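Long-range contact in SusD superfamily protein (Bacteroides thetaiotaomicron, PDB 3MCX), which is of uncharacterised function but, as a SusD-family outer-membrane protein, probably binds glycans or related nutrients for uptake by a partner transporter: residues E117-M128 and G189-I199. Numbering follows the deposited sequence.
Sequences ELNRIKSEALVM and GLRQETSNGYI
Arg120 and Arg191, in the modelled one of its two conformers, hold their guanidinium planes nearly parallel, 8° apart but offset: Arg191 NH2 lies over the rim of the Arg120 group, 3.3 Å from Arg120 NE, both donors, and Arg120 CD over the middle of the Arg191 plane. Carboxylates at the edge of Arg120, in its plane, probably offset the like charges. Arg120 NE and NH2 grip Glu117 side-on, NE to Glu117 OE2 at 2.8 Å and nearly straight (N-H...O 173°), while Arg120 NH1 reaches Glu124 OE2 at 2.8 Å; all three meet oxygens from above the carboxylate planes. A bend at chi3 (55°) turns the group between these acids. With an alanine here, Glu117 and Glu124 would probably lose the charge they share. The contact lays the loop between helices 172-186 and 201-214 along helix 115-140, within the helical, TPR-like part of the SusD fold. Here a CB on Gly189 would clash with Ser123 OG, and Gly189 O takes a CA-H...O contact from Arg120 CA at 3.3 Å. One water joins Glu124 OE2, Arg191 N and Ile199 O, whereas Glu124 OE1 is hydrogen-bonded to Tyr32 OH. Val127 splits its branches, CG2 against Leu190 CD1 and CG1 against Ile199 CD1 at 3.8 Å.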
# COMPACT_ATOMS: atom_id res chain seq x y z
N GLU A 117 -3.63 -22.51 18.52
CA GLU A 117 -4.50 -21.95 17.49
C GLU A 117 -5.13 -20.65 17.96
O GLU A 117 -5.21 -19.71 17.18
CB GLU A 117 -5.56 -22.95 17.07
CG GLU A 117 -5.03 -24.00 16.09
CD GLU A 117 -4.82 -23.38 14.70
OE1 GLU A 117 -5.79 -23.25 13.93
OE2 GLU A 117 -3.71 -22.97 14.37
N LEU A 118 -5.56 -20.59 19.22
CA LEU A 118 -6.10 -19.33 19.78
C LEU A 118 -5.06 -18.22 19.68
O LEU A 118 -5.36 -17.10 19.32
CB LEU A 118 -6.56 -19.48 21.22
CG LEU A 118 -7.80 -20.37 21.49
CD1 LEU A 118 -7.93 -20.77 22.97
CD2 LEU A 118 -9.05 -19.66 20.96
N ASN A 119 -3.81 -18.56 19.97
CA ASN A 119 -2.75 -17.59 19.91
C ASN A 119 -2.41 -17.16 18.49
O ASN A 119 -2.08 -16.00 18.23
CB ASN A 119 -1.52 -18.12 20.60
CG ASN A 119 -0.61 -17.03 21.02
OD1 ASN A 119 -1.05 -16.07 21.64
ND2 ASN A 119 0.67 -17.16 20.68
N ARG A 120 -2.54 -18.09 17.54
CA ARG A 120 -2.32 -17.73 16.15
C ARG A 120 -3.38 -16.74 15.65
O ARG A 120 -3.08 -15.73 15.04
CB ARG A 120 -2.36 -19.01 15.27
CG ARG A 120 -2.20 -18.68 13.81
CD ARG A 120 -2.44 -19.85 12.86
NE ARG A 120 -3.74 -20.47 13.04
CZ ARG A 120 -4.90 -20.01 12.57
NH1 ARG A 120 -4.97 -18.86 11.90
NH2 ARG A 120 -6.02 -20.70 12.83
N ILE A 121 -4.64 -17.07 15.95
CA ILE A 121 -5.74 -16.18 15.58
C ILE A 121 -5.56 -14.81 16.22
O ILE A 121 -5.70 -13.80 15.57
CB ILE A 121 -7.08 -16.79 15.96
CG1 ILE A 121 -7.34 -18.02 15.08
CG2 ILE A 121 -8.23 -15.76 15.83
CD1 ILE A 121 -8.46 -18.91 15.58
N LYS A 122 -5.20 -14.80 17.50
CA LYS A 122 -4.94 -13.52 18.19
C LYS A 122 -3.81 -12.74 17.53
O LYS A 122 -3.90 -11.52 17.35
CB LYS A 122 -4.58 -13.81 19.64
CG LYS A 122 -4.23 -12.60 20.50
CD LYS A 122 -3.78 -13.06 21.88
CE LYS A 122 -3.19 -11.93 22.65
NZ LYS A 122 -2.60 -12.46 23.92
N SER A 123 -2.75 -13.45 17.18
CA SER A 123 -1.59 -12.81 16.57
C SER A 123 -1.89 -12.21 15.20
O SER A 123 -1.44 -11.11 14.86
CB SER A 123 -0.44 -13.79 16.46
OG SER A 123 -0.01 -14.15 17.76
N GLU A 124 -2.62 -12.95 14.37
CA GLU A 124 -3.07 -12.40 13.10
C GLU A 124 -3.96 -11.16 13.27
O GLU A 124 -3.80 -10.18 12.56
CB GLU A 124 -3.77 -13.49 12.29
CG GLU A 124 -2.82 -14.61 11.85
CD GLU A 124 -3.47 -15.68 11.01
OE1 GLU A 124 -4.33 -15.33 10.17
OE2 GLU A 124 -3.10 -16.86 11.17
N ALA A 125 -4.88 -11.22 14.24
CA ALA A 125 -5.69 -10.05 14.56
C ALA A 125 -4.81 -8.85 14.98
O ALA A 125 -5.09 -7.72 14.62
CB ALA A 125 -6.71 -10.40 15.67
N LEU A 126 -3.78 -9.11 15.77
CA LEU A 126 -2.86 -8.07 16.21
C LEU A 126 -2.14 -7.43 15.06
O LEU A 126 -2.03 -6.20 15.00
CB LEU A 126 -1.84 -8.62 17.24
CG LEU A 126 -2.29 -8.70 18.71
CD1 LEU A 126 -1.28 -9.54 19.52
CD2 LEU A 126 -2.49 -7.26 19.31
N VAL A 127 -1.68 -8.24 14.10
CA VAL A 127 -1.01 -7.67 12.94
C VAL A 127 -2.00 -6.82 12.13
O VAL A 127 -1.69 -5.71 11.70
CB VAL A 127 -0.32 -8.70 12.01
CG1 VAL A 127 0.40 -7.95 10.86
CG2 VAL A 127 0.68 -9.51 12.74
N MSE A 128 -3.22 -7.33 11.95
CA MSE A 128 -4.23 -6.54 11.25
C MSE A 128 -4.56 -5.25 12.00
O MSE A 128 -4.80 -4.22 11.38
CB MSE A 128 -5.48 -7.37 11.02
CG MSE A 128 -6.53 -6.68 10.19
SE MSE A 128 -5.96 -6.06 8.43
CE MSE A 128 -4.61 -7.42 8.03
N GLY A 189 3.47 -15.89 17.78
CA GLY A 189 2.27 -16.68 17.58
C GLY A 189 1.90 -16.98 16.14
O GLY A 189 1.02 -17.81 15.92
N LEU A 190 2.53 -16.32 15.17
CA LEU A 190 2.19 -16.48 13.74
C LEU A 190 2.80 -17.75 13.17
O LEU A 190 3.83 -18.26 13.65
CB LEU A 190 2.71 -15.28 12.96
CG LEU A 190 2.14 -13.91 13.33
CD1 LEU A 190 2.90 -12.79 12.64
CD2 LEU A 190 0.69 -13.83 12.93
N ARG A 191 2.18 -18.25 12.10
CA ARG A 191 2.70 -19.39 11.36
C ARG A 191 4.07 -19.07 10.78
O ARG A 191 4.29 -17.94 10.32
CB ARG A 191 1.79 -19.73 10.18
CG ARG A 191 0.43 -20.22 10.54
CD ARG A 191 -0.20 -20.86 9.33
NE ARG A 191 -1.65 -21.00 9.46
CZ ARG A 191 -2.26 -21.99 10.08
NH1 ARG A 191 -1.57 -22.97 10.67
NH2 ARG A 191 -3.59 -22.00 10.11
N GLN A 192 4.94 -20.07 10.75
CA GLN A 192 6.21 -19.99 10.02
C GLN A 192 6.05 -20.46 8.56
O GLN A 192 6.82 -20.07 7.69
CB GLN A 192 7.28 -20.83 10.72
CG GLN A 192 7.71 -20.28 12.10
CD GLN A 192 8.61 -19.06 12.01
OE1 GLN A 192 8.33 -17.99 12.62
NE2 GLN A 192 9.66 -19.18 11.25
N GLU A 193 5.04 -21.30 8.32
CA GLU A 193 4.82 -21.83 6.97
C GLU A 193 4.09 -20.83 6.09
O GLU A 193 3.46 -19.87 6.58
CB GLU A 193 4.00 -23.13 7.04
CG GLU A 193 4.71 -24.25 7.76
CD GLU A 193 6.11 -24.61 7.17
OE1 GLU A 193 6.31 -24.61 5.93
OE2 GLU A 193 7.04 -24.87 7.97
N THR A 194 4.17 -21.06 4.79
CA THR A 194 3.46 -20.18 3.88
C THR A 194 1.96 -20.28 4.16
O THR A 194 1.44 -21.33 4.55
CB THR A 194 3.76 -20.44 2.38
OG1 THR A 194 3.05 -21.60 1.96
CG2 THR A 194 5.26 -20.59 2.11
N SER A 195 1.29 -19.13 4.01
CA SER A 195 -0.10 -19.03 4.43
C SER A 195 -0.90 -18.17 3.45
O SER A 195 -1.13 -17.01 3.66
CB SER A 195 -0.19 -18.48 5.86
OG SER A 195 -1.40 -18.92 6.46
N ASN A 196 -1.33 -18.79 2.36
CA ASN A 196 -2.04 -18.07 1.31
C ASN A 196 -3.35 -17.46 1.77
O ASN A 196 -4.28 -18.18 2.13
CB ASN A 196 -2.33 -19.01 0.12
CG ASN A 196 -1.07 -19.46 -0.61
OD1 ASN A 196 0.02 -18.95 -0.38
ND2 ASN A 196 -1.23 -20.42 -1.51
N GLY A 197 -3.45 -16.13 1.77
CA GLY A 197 -4.67 -15.44 2.12
C GLY A 197 -4.64 -14.80 3.48
O GLY A 197 -5.56 -14.07 3.83
N TYR A 198 -3.58 -15.08 4.25
CA TYR A 198 -3.50 -14.76 5.69
C TYR A 198 -2.10 -14.30 6.05
O TYR A 198 -1.16 -14.51 5.29
CB TYR A 198 -3.79 -15.99 6.52
CG TYR A 198 -5.10 -16.64 6.19
CD1 TYR A 198 -6.28 -16.01 6.49
CD2 TYR A 198 -5.15 -17.89 5.59
CE1 TYR A 198 -7.50 -16.59 6.22
CE2 TYR A 198 -6.37 -18.48 5.30
CZ TYR A 198 -7.53 -17.82 5.62
OH TYR A 198 -8.75 -18.39 5.34
N ILE A 199 -1.96 -13.70 7.23
CA ILE A 199 -0.68 -13.18 7.70
C ILE A 199 0.12 -14.22 8.44
O ILE A 199 -0.38 -14.82 9.39
CB ILE A 199 -0.92 -11.97 8.64
CG1 ILE A 199 -1.54 -10.84 7.84
CG2 ILE A 199 0.38 -11.53 9.30
CD1 ILE A 199 -2.21 -9.77 8.71
O HOH W 1 2.75 -13.62 19.76
O HOH W 2 -0.26 -16.99 11.17